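Local coordinates for ribosomal protein uL16 3-hydroxylase (PDB 4CCL) that hydroxylates an arginine of ribosomal protein uL16 at C3, as an iron- and 2-oxoglutarate-dependent oxygenase that works as a homodimer, at residues Leu24-Asn29 against Pro175-Tyr180; Ala85-His90 against Ile108-Ile113; Val131-Gly136 against Ala195-Val200. One frame throughout, in Å; residues are numbered along the deposited sequence.

Contact 1. Residues Leu24-Asn29 against Pro175-Tyr180; sequences LKRGFN and PGDILY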
loop_
_atom_site.group_PDB
_atom_site.type_symbol
_atom_site.label_atom_id
_atom_site.label_comp_id
_atom_site.label_asym_id
_atom_site.label_seq_id
_atom_site.Cartn_x
_atom_site.Cartn_y
_atom_site.Cartn_z
ATOM N N LEU B 24 -3.783 -39.098 -12.871
ATOM C CA LEU B 24 -2.861 -39.549 -13.893
ATOM C C LEU B 24 -2.206 -40.800 -13.342
ATOM O O LEU B 24 -1.393 -40.734 -12.418
ATOM C CB LEU B 24 -1.813 -38.470 -14.166
ATOM C CG LEU B 24 -2.359 -37.059 -14.407
ATOM C CD1 LEU B 24 -1.258 -36.022 -14.279
ATOM C CD2 LEU B 24 -3.035 -36.957 -15.770
ATOM N N LYS B 25 -2.563 -41.943 -13.916
ATOM C CA LYS B 25 -2.110 -43.226 -13.407
ATOM C C LYS B 25 -0.716 -43.509 -13.938
ATOM O O LYS B 25 -0.456 -43.329 -15.128
ATOM C CB LYS B 25 -3.067 -44.343 -13.828
ATOM C CG LYS B 25 -4.495 -44.197 -13.315
ATOM C CD LYS B 25 -4.853 -45.288 -12.313
ATOM C CE LYS B 25 -4.385 -44.943 -10.912
ATOM N NZ LYS B 25 -4.515 -46.113 -9.997
ATOM N N ARG B 26 0.169 -43.949 -13.048
ATOM C CA ARG B 26 1.564 -44.219 -13.389
ATOM C C ARG B 26 2.209 -43.007 -14.051
ATOM O O ARG B 26 2.889 -43.138 -15.069
ATOM C CB ARG B 26 1.679 -45.436 -14.311
ATOM C CG ARG B 26 0.989 -46.684 -13.797
ATOM C CD ARG B 26 1.936 -47.589 -13.023
ATOM N NE ARG B 26 1.900 -48.957 -13.535
ATOM C CZ ARG B 26 2.928 -49.568 -14.116
ATOM N NH1 ARG B 26 4.087 -48.939 -14.252
ATOM N NH2 ARG B 26 2.800 -50.813 -14.554
ATOM N N GLY B 27 1.967 -41.827 -13.483
ATOM C CA GLY B 27 2.599 -40.607 -13.953
ATOM C C GLY B 27 4.098 -40.802 -13.928
ATOM O O GLY B 27 4.809 -40.399 -14.849
ATOM N N PHE B 28 4.570 -41.437 -12.862
ATOM C CA PHE B 28 5.941 -41.912 -12.788
ATOM C C PHE B 28 5.943 -43.434 -12.795
ATOM O O PHE B 28 5.245 -44.065 -11.999
ATOM C CB PHE B 28 6.628 -41.397 -11.524
ATOM C CG PHE B 28 6.802 -39.911 -11.494
ATOM C CD1 PHE B 28 7.770 -39.298 -12.271
ATOM C CD2 PHE B 28 6.000 -39.123 -10.684
ATOM C CE1 PHE B 28 7.934 -37.929 -12.244
ATOM C CE2 PHE B 28 6.160 -37.753 -10.654
ATOM C CZ PHE B 28 7.128 -37.155 -11.435
ATOM N N ASN B 29 6.718 -44.019 -13.704
ATOM C CA ASN B 29 6.887 -45.466 -13.755
ATOM C C ASN B 29 7.978 -45.911 -12.796
ATOM O O ASN B 29 9.031 -45.273 -12.714
ATOM C CB ASN B 29 7.241 -45.922 -15.170
ATOM C CG ASN B 29 6.153 -45.613 -16.175
ATOM O OD1 ASN B 29 4.976 -45.516 -15.826
ATOM N ND2 ASN B 29 6.540 -45.462 -17.435
ATOM N N PRO B 175 1.668 -46.105 -5.890
ATOM C CA PRO B 175 2.892 -45.313 -6.061
ATOM C C PRO B 175 3.168 -44.976 -7.525
ATOM O O PRO B 175 3.128 -45.860 -8.380
ATOM C CB PRO B 175 3.992 -46.232 -5.508
ATOM C CG PRO B 175 3.360 -47.595 -5.383
ATOM C CD PRO B 175 1.916 -47.329 -5.112
ATOM N N GLY B 176 3.443 -43.704 -7.798
ATOM C CA GLY B 176 3.656 -43.236 -9.155
ATOM C C GLY B 176 2.461 -42.488 -9.718
ATOM O O GLY B 176 2.591 -41.743 -10.690
ATOM N N ASP B 177 1.296 -42.687 -9.108
ATOM C CA ASP B 177 0.082 -42.002 -9.537
ATOM C C ASP B 177 0.101 -40.531 -9.135
ATOM O O ASP B 177 0.682 -40.156 -8.113
ATOM C CB ASP B 177 -1.161 -42.681 -8.962
ATOM C CG ASP B 177 -1.313 -44.115 -9.427
ATOM O OD1 ASP B 177 -0.818 -44.449 -10.526
ATOM O OD2 ASP B 177 -1.934 -44.908 -8.692
ATOM N N ILE B 178 -0.535 -39.700 -9.954
ATOM C CA ILE B 178 -0.621 -38.271 -9.689
ATOM C C ILE B 178 -2.065 -37.805 -9.783
ATOM O O ILE B 178 -2.789 -38.185 -10.704
ATOM C CB ILE B 178 0.210 -37.462 -10.694
ATOM C CG1 ILE B 178 1.619 -38.040 -10.804
ATOM C CG2 ILE B 178 0.266 -35.995 -10.289
ATOM C CD1 ILE B 178 2.426 -37.436 -11.911
ATOM N N LEU B 179 -2.481 -36.992 -8.820
ATOM C CA LEU B 179 -3.796 -36.376 -8.856
ATOM C C LEU B 179 -3.655 -34.870 -9.065
ATOM O O LEU B 179 -3.206 -34.155 -8.169
ATOM C CB LEU B 179 -4.542 -36.665 -7.553
ATOM C CG LEU B 179 -5.874 -35.953 -7.315
ATOM C CD1 LEU B 179 -6.882 -36.320 -8.388
ATOM C CD2 LEU B 179 -6.415 -36.286 -5.933
ATOM N N TYR B 180 -4.041 -34.389 -10.244
ATOM C CA TYR B 180 -4.041 -32.957 -10.510
ATOM C C TYR B 180 -5.374 -32.339 -10.121
ATOM O O TYR B 180 -6.421 -32.748 -10.622
ATOM C CB TYR B 180 -3.761 -32.638 -11.980
ATOM C CG TYR B 180 -4.093 -31.195 -12.298
ATOM C CD1 TYR B 180 -3.290 -30.165 -11.828
ATOM C CD2 TYR B 180 -5.229 -30.859 -13.028
ATOM C CE1 TYR B 180 -3.592 -28.844 -12.091
ATOM C CE2 TYR B 180 -5.538 -29.538 -13.294
ATOM C CZ TYR B 180 -4.715 -28.537 -12.822
ATOM O OH TYR B 180 -5.012 -27.223 -13.081
#
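Leu24 pairs with Ile178 at one outer edge of the antiparallel sheet of the JmjC (cupin-type) fold, where the last residue of strand 22-24 meets the start of strand 178-181. The two form a hydrogen-bonded antiparallel pair: Leu24 N gives to Ile178 O (2.6 Å), and Ile178 N returns a bond to Leu24 O (2.8 Å). Past this pair the first segment leaves the sheet in a type II turn from Leu24 to Gly27, and the carboxylate of Asp177 takes over the bonding. Its OD1 accepts the backbone N of Arg26 at 2.8 Å, nearly straight at 174°, and so holds the turn by a main-chain donor. Its OD2 accepts from Glu174 N on its own side and is also met by Lys25 NZ in a salt bridge of 3.1 Å. The lysine chain bends at chi2 and chi3, bringing its ammonium in from above the carboxylate plane, 53° out of it. With an alanine at this position instead of Asp177, the amides of Arg26 and Glu174 and the ammonium of Lys25 would probably all lose their acceptor, and the turn would be freer to move. Gly176 O, one residue earlier, takes the N-H of Phe28 at 3.0 Å, in the carbonyl plane and on a lone pair. The backbone angles of Gly176 themselves call for glycine, and a CB there would probably run into Phe28 O. Ile178 CD1 packs on Gly27 CA at 3.8 Å, where a CB would point at that methyl. The same methyl reaches the Phe28 ring obliquely, Ile178 CD1 lying 4.0 Å from Phe28 CE2.

Contact 2. Residues Ala85-His90 against Ile108-Ile113; sequences AVNHWH and IDDLMI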
loop_
_atom_site.group_PDB
_atom_site.type_symbol
_atom_site.label_atom_id
_atom_site.label_comp_id
_atom_site.label_asym_id
_atom_site.label_seq_id
_atom_site.Cartn_x
_atom_site.Cartn_y
_atom_site.Cartn_z
ATOM N N ALA B 85 7.947 -27.166 1.714
ATOM C CA ALA B 85 9.155 -26.807 0.964
ATOM C C ALA B 85 10.364 -27.713 1.205
ATOM O O ALA B 85 11.456 -27.227 1.500
ATOM C CB ALA B 85 9.525 -25.351 1.233
ATOM N N VAL B 86 10.168 -29.022 1.075
ATOM C CA VAL B 86 11.249 -29.982 1.284
ATOM C C VAL B 86 12.354 -29.790 0.245
ATOM O O VAL B 86 13.534 -30.021 0.525
ATOM C CB VAL B 86 10.720 -31.434 1.243
ATOM C CG1 VAL B 86 11.861 -32.442 1.344
ATOM C CG2 VAL B 86 9.720 -31.661 2.359
ATOM N N ASN B 87 11.970 -29.321 -0.941
ATOM C CA ASN B 87 12.925 -29.105 -2.024
ATOM C C ASN B 87 14.011 -28.091 -1.666
ATOM O O ASN B 87 15.030 -27.990 -2.352
ATOM C CB ASN B 87 12.203 -28.686 -3.310
ATOM C CG ASN B 87 11.265 -27.516 -3.098
ATOM O OD1 ASN B 87 10.402 -27.550 -2.221
ATOM N ND2 ASN B 87 11.435 -26.470 -3.895
ATOM N N HIS B 88 13.784 -27.340 -0.594
ATOM C CA HIS B 88 14.793 -26.428 -0.074
ATOM C C HIS B 88 15.906 -27.196 0.639
ATOM O O HIS B 88 17.088 -26.945 0.408
ATOM C CB HIS B 88 14.164 -25.400 0.877
ATOM C CG HIS B 88 13.218 -24.447 0.209
ATOM N ND1 HIS B 88 12.772 -23.295 0.814
ATOM C CD2 HIS B 88 12.634 -24.482 -1.015
ATOM C CE1 HIS B 88 11.952 -22.657 -0.005
ATOM N NE2 HIS B 88 11.853 -23.355 -1.119
ATOM N N TRP B 89 15.520 -28.123 1.513
ATOM C CA TRP B 89 16.483 -28.819 2.365
ATOM C C TRP B 89 16.956 -30.188 1.860
ATOM O O TRP B 89 17.840 -30.798 2.463
ATOM C CB TRP B 89 15.890 -28.961 3.768
ATOM C CG TRP B 89 14.991 -27.814 4.121
ATOM C CD1 TRP B 89 13.638 -27.742 3.937
ATOM C CD2 TRP B 89 15.382 -26.569 4.694
ATOM N NE1 TRP B 89 13.164 -26.529 4.370
ATOM C CE2 TRP B 89 14.224 -25.780 4.845
ATOM C CE3 TRP B 89 16.608 -26.028 5.107
ATOM C CZ2 TRP B 89 14.239 -24.501 5.380
ATOM C CZ3 TRP B 89 16.629 -24.754 5.642
ATOM C CH2 TRP B 89 15.454 -24.005 5.773
ATOM N N HIS B 90 16.375 -30.663 0.761
ATOM C CA HIS B 90 16.703 -31.983 0.219
ATOM C C HIS B 90 16.838 -31.928 -1.306
ATOM O O HIS B 90 15.882 -31.584 -1.999
ATOM C CB HIS B 90 15.616 -32.991 0.618
ATOM C CG HIS B 90 16.084 -34.411 0.676
ATOM N ND1 HIS B 90 15.661 -35.375 -0.215
ATOM C CD2 HIS B 90 16.920 -35.043 1.537
ATOM C CE1 HIS B 90 16.225 -36.531 0.082
ATOM N NE2 HIS B 90 16.993 -36.356 1.145
ATOM N N ILE B 108 4.956 -21.883 -10.432
ATOM C CA ILE B 108 5.195 -23.011 -9.533
ATOM C C ILE B 108 5.629 -22.499 -8.158
ATOM O O ILE B 108 6.260 -21.448 -8.051
ATOM C CB ILE B 108 6.228 -24.016 -10.118
ATOM C CG1 ILE B 108 5.993 -25.420 -9.556
ATOM C CG2 ILE B 108 7.658 -23.558 -9.867
ATOM C CD1 ILE B 108 6.968 -26.463 -10.076
ATOM N N ASP B 109 5.273 -23.226 -7.103
ATOM C CA ASP B 109 5.593 -22.762 -5.758
ATOM C C ASP B 109 6.710 -23.564 -5.104
ATOM O O ASP B 109 7.852 -23.108 -5.063
ATOM C CB ASP B 109 4.346 -22.790 -4.868
ATOM C CG ASP B 109 4.576 -22.133 -3.517
ATOM O OD1 ASP B 109 5.550 -21.362 -3.390
ATOM O OD2 ASP B 109 3.782 -22.378 -2.585
ATOM N N ASP B 110 6.381 -24.769 -4.643
ATOM C CA ASP B 110 7.305 -25.615 -3.889
ATOM C C ASP B 110 6.754 -27.033 -3.729
ATOM O O ASP B 110 5.647 -27.334 -4.177
ATOM C CB ASP B 110 7.584 -25.020 -2.503
ATOM C CG ASP B 110 8.681 -23.971 -2.523
ATOM O OD1 ASP B 110 9.713 -24.198 -3.190
ATOM O OD2 ASP B 110 8.501 -22.909 -1.890
ATOM N N LEU B 111 7.527 -27.884 -3.058
ATOM C CA LEU B 111 7.172 -29.285 -2.848
ATOM C C LEU B 111 6.924 -29.546 -1.364
ATOM O O LEU B 111 7.852 -29.473 -0.557
ATOM C CB LEU B 111 8.313 -30.181 -3.354
ATOM C CG LEU B 111 8.120 -31.674 -3.667
ATOM C CD1 LEU B 111 7.861 -32.518 -2.434
ATOM C CD2 LEU B 111 7.010 -31.874 -4.672
HETATM N N MSE B 112 5.683 -29.865 -1.002
HETATM C CA MSE B 112 5.400 -30.214 0.390
HETATM C C MSE B 112 5.108 -31.709 0.517
HETATM O O MSE B 112 4.393 -32.281 -0.302
HETATM C CB MSE B 112 4.267 -29.351 0.971
HETATM C CG MSE B 112 2.856 -29.931 0.862
HETATM SE SE MSE B 112 2.373 -31.137 2.336
HETATM C CE MSE B 112 0.560 -31.551 1.762
ATOM N N ILE B 113 5.684 -32.342 1.534
ATOM C CA ILE B 113 5.541 -33.787 1.704
ATOM C C ILE B 113 4.697 -34.125 2.927
ATOM O O ILE B 113 4.849 -33.507 3.976
ATOM C CB ILE B 113 6.917 -34.476 1.851
ATOM C CG1 ILE B 113 7.793 -34.175 0.637
ATOM C CG2 ILE B 113 6.758 -35.983 2.030
ATOM C CD1 ILE B 113 9.146 -34.844 0.674
#
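Asn87 bridges the two segments with both ends of its amide. Its ND2 gives a hydrogen bond to Asp110 OD1 at 2.9 Å, with the acceptor almost in the amide plane, while the carboxylate is met on its anti side and its plane is turned well away from that of the amide. Asn87 OD1 takes the backbone N of Leu111 at 3.0 Å, the donor lying above the carbonyl plane, 57° out of it. The side chain reaches both with a chi1 of 52°, which sets CG between the backbone N and the carbonyl carbon of Asn87. Asp110 OD1 has a second donor, His88 NE2, in a weak bond of 3.1 Å that arrives at the ring edge, with ring and carboxylate planes 79° apart. The other ring nitrogen, ND1, is taken by Glu278 O, and Asp110 OD2 accepts from His277 ND1, so the buried acid also joins strand 108-116 to the part of the chain around 277-278. The remaining bond is main chain to main chain: Val86 N gives to Leu111 O at 2.9 Å. In the antiparallel sheet of the JmjC fold, strand 108-116 lies between 79-83 and 195-202, and the short, weakly bonded helix 86-89 begins just as the chain leaves 79-83; these bonds fasten that exit to the strand. Beyond the polar group, the CB of Ala85 lies over the centre of one face of the His88 imidazole. Farther along the strand, Val86 crosses Ile113 at about a right angle, Val86 CG2 lying 3.6 Å from Ile113 CG1, with the terminal CD1 of Ile113 lying against both valine methyls. Thr93 of helix 91-94 touches Val86, Leu111 and Ile113, and Leu40 of helix 37-45 touches Ile113.

Contact 3. Residues Val131-Gly136 against Ala195-Val200; sequences VFIIQG and AMNYSV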
loop_
_atom_site.group_PDB
_atom_site.type_symbol
_atom_site.label_atom_id
_atom_site.label_comp_id
_atom_site.label_asym_id
_atom_site.label_seq_id
_atom_site.Cartn_x
_atom_site.Cartn_y
_atom_site.Cartn_z
ATOM N N VAL B 131 -2.556 -27.965 -7.816
ATOM C CA VAL B 131 -1.632 -28.864 -7.140
ATOM C C VAL B 131 -1.526 -30.203 -7.868
ATOM O O VAL B 131 -2.504 -30.687 -8.443
ATOM C CB VAL B 131 -2.033 -29.079 -5.654
ATOM C CG1 VAL B 131 -3.342 -29.849 -5.542
ATOM C CG2 VAL B 131 -0.918 -29.782 -4.881
ATOM N N PHE B 132 -0.328 -30.780 -7.871
ATOM C CA PHE B 132 -0.153 -32.153 -8.327
ATOM C C PHE B 132 0.184 -33.005 -7.113
ATOM O O PHE B 132 1.179 -32.755 -6.437
ATOM C CB PHE B 132 0.971 -32.254 -9.359
ATOM C CG PHE B 132 0.623 -31.677 -10.701
ATOM C CD1 PHE B 132 0.818 -30.330 -10.962
ATOM C CD2 PHE B 132 0.115 -32.483 -11.708
ATOM C CE1 PHE B 132 0.504 -29.797 -12.197
ATOM C CE2 PHE B 132 -0.202 -31.955 -12.945
ATOM C CZ PHE B 132 -0.005 -30.610 -13.190
ATOM N N ILE B 133 -0.639 -34.006 -6.822
ATOM C CA ILE B 133 -0.379 -34.845 -5.660
ATOM C C ILE B 133 0.144 -36.214 -6.082
ATOM O O ILE B 133 -0.582 -37.029 -6.648
ATOM C CB ILE B 133 -1.625 -34.997 -4.772
ATOM C CG1 ILE B 133 -2.153 -33.617 -4.371
ATOM C CG2 ILE B 133 -1.297 -35.827 -3.546
ATOM C CD1 ILE B 133 -3.487 -33.647 -3.644
ATOM N N ILE B 134 1.417 -36.452 -5.786
ATOM C CA ILE B 134 2.119 -37.654 -6.208
ATOM C C ILE B 134 2.115 -38.702 -5.106
ATOM O O ILE B 134 2.575 -38.448 -3.992
ATOM C CB ILE B 134 3.586 -37.333 -6.560
ATOM C CG1 ILE B 134 3.657 -36.201 -7.586
ATOM C CG2 ILE B 134 4.301 -38.574 -7.073
ATOM C CD1 ILE B 134 5.027 -35.559 -7.695
ATOM N N GLN B 135 1.598 -39.885 -5.421
ATOM C CA GLN B 135 1.614 -40.988 -4.472
ATOM C C GLN B 135 2.995 -41.630 -4.405
ATOM O O GLN B 135 3.556 -42.029 -5.425
ATOM C CB GLN B 135 0.562 -42.038 -4.836
ATOM C CG GLN B 135 0.545 -43.246 -3.903
ATOM C CD GLN B 135 0.096 -42.897 -2.496
ATOM O OE1 GLN B 135 -0.895 -42.192 -2.307
ATOM N NE2 GLN B 135 0.830 -43.383 -1.502
ATOM N N GLY B 136 3.530 -41.712 -3.191
ATOM C CA GLY B 136 4.786 -42.386 -2.916
ATOM C C GLY B 136 4.516 -43.780 -2.380
ATOM O O GLY B 136 3.557 -44.430 -2.797
ATOM N N ALA B 195 1.715 -44.066 4.251
ATOM C CA ALA B 195 1.770 -43.363 2.977
ATOM C C ALA B 195 2.623 -42.098 2.940
ATOM O O ALA B 195 2.717 -41.354 3.918
ATOM C CB ALA B 195 0.371 -43.057 2.508
HETATM N N MSE B 196 3.236 -41.874 1.782
HETATM C CA MSE B 196 3.981 -40.657 1.498
HETATM C C MSE B 196 3.378 -39.956 0.283
HETATM O O MSE B 196 3.209 -40.561 -0.777
HETATM C CB MSE B 196 5.456 -40.978 1.245
HETATM C CG MSE B 196 6.212 -41.403 2.493
HETATM SE SE MSE B 196 6.866 -39.878 3.520
HETATM C CE MSE B 196 8.635 -39.732 2.720
ATOM N N ASN B 197 3.042 -38.681 0.449
ATOM C CA ASN B 197 2.487 -37.887 -0.640
ATOM C C ASN B 197 3.336 -36.658 -0.923
ATOM O O ASN B 197 3.803 -35.984 0.000
ATOM C CB ASN B 197 1.046 -37.472 -0.337
ATOM C CG ASN B 197 0.029 -38.478 -0.842
ATOM O OD1 ASN B 197 -1.137 -38.144 -1.051
ATOM N ND2 ASN B 197 0.468 -39.715 -1.046
ATOM N N TYR B 198 3.528 -36.371 -2.206
ATOM C CA TYR B 198 4.353 -35.247 -2.610
ATOM C C TYR B 198 3.513 -34.268 -3.403
ATOM O O TYR B 198 3.153 -34.525 -4.548
ATOM C CB TYR B 198 5.521 -35.736 -3.467
ATOM C CG TYR B 198 6.312 -36.848 -2.826
ATOM C CD1 TYR B 198 5.875 -38.166 -2.900
ATOM C CD2 TYR B 198 7.486 -36.581 -2.138
ATOM C CE1 TYR B 198 6.586 -39.187 -2.310
ATOM C CE2 TYR B 198 8.209 -37.598 -1.545
ATOM C CZ TYR B 198 7.752 -38.899 -1.635
ATOM O OH TYR B 198 8.460 -39.917 -1.046
ATOM N N SER B 199 3.249 -33.115 -2.806
ATOM C CA SER B 199 2.429 -32.107 -3.447
ATOM C C SER B 199 3.295 -31.039 -4.098
ATOM O O SER B 199 4.031 -30.313 -3.416
ATOM C CB SER B 199 1.455 -31.486 -2.440
ATOM O OG SER B 199 0.550 -32.461 -1.945
ATOM N N VAL B 200 3.202 -30.956 -5.422
ATOM C CA VAL B 200 3.851 -29.893 -6.158
ATOM C C VAL B 200 2.799 -28.816 -6.229
ATOM O O VAL B 200 1.775 -28.970 -6.907
ATOM C CB VAL B 200 4.183 -30.315 -7.598
ATOM C CG1 VAL B 200 4.860 -29.170 -8.344
ATOM C CG2 VAL B 200 5.051 -31.560 -7.612
#
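Met196 O is gripped by two donors: Gly136 N across the strands, at 2.7 Å and nearly on the carbonyl axis, and the ND2 of neighbouring Asn197, which comes from above the carbonyl plane at 2.9 Å. The same ND2 reaches over the strand boundary to Gln135 OE1 (3.1 Å), again from above the carbonyl plane, and the two amide planes are 70° apart. Both acceptors lie within 5° of the Asn197 amide plane, so each N-H is directed at its oxygen and the amide's rotation is fixed. The Gln135 chain bends at chi2, which folds its amide back so that NE2 can bond Gly136 O. Asn197 OD1 faces the other way, accepting from Arg140 NH1 and Trp142 NE1; Asn197 thus probably helps to position Arg140, which is inferred to bind substrate. Along the rest of the strands, Phe132 with Val200 and Ile134 with Tyr198 are hydrogen-bonded antiparallel pairs, each held by two main-chain bonds. Their side chains share one face: Ile134 CD1 lies 4.0 Å from Val200 CG2, and the Tyr198 ring turns its edge to Gly136 CA, 3.7 Å from Tyr198 CE1. A CB on Gly136 would probably crowd that ring. Tyr198 OH is hydrogen-bonded to Asp33. Ile133, Ser199, Gln135 and Asn197 occupy the opposite face; here CG2 of Ile133 meets Asn197 OD1 at 3.4 Å. The two strands run at 157° in the middle of the antiparallel JmjC sheet. Strand 178-181 flanks 131-135 on its outer side and strand 108-116 flanks 195-202, while strand 140-145 lies against the Ile133 and Gln135 face, and Phe12 and Phe100 meet the Phe132 ring.

From the N terminus, the chain passes 24-29 at the edge of the sheet and meets 175-180 only after 145 intervening residues, the loop that contact 1 closes. Contact 2 falls wholly within that loop and closes a short one of 17 residues, joining helix 86-89 to strand 108-116. Contact 3 then opens at 131-136, before contact 1 has closed, and ends at 195-200, so contacts 1 and 3 cross, whereas 2 and 3 follow in series. Strand 131-135 probably bonds to 178-181 through Leu179 N and Ile133 O, with Asp177 O to Gln135 N just before it, and 195-202 probably to 108-116 through Met112 O and Ser199 N. One sheet thus carries all three; contacts 1 and 2 do not touch.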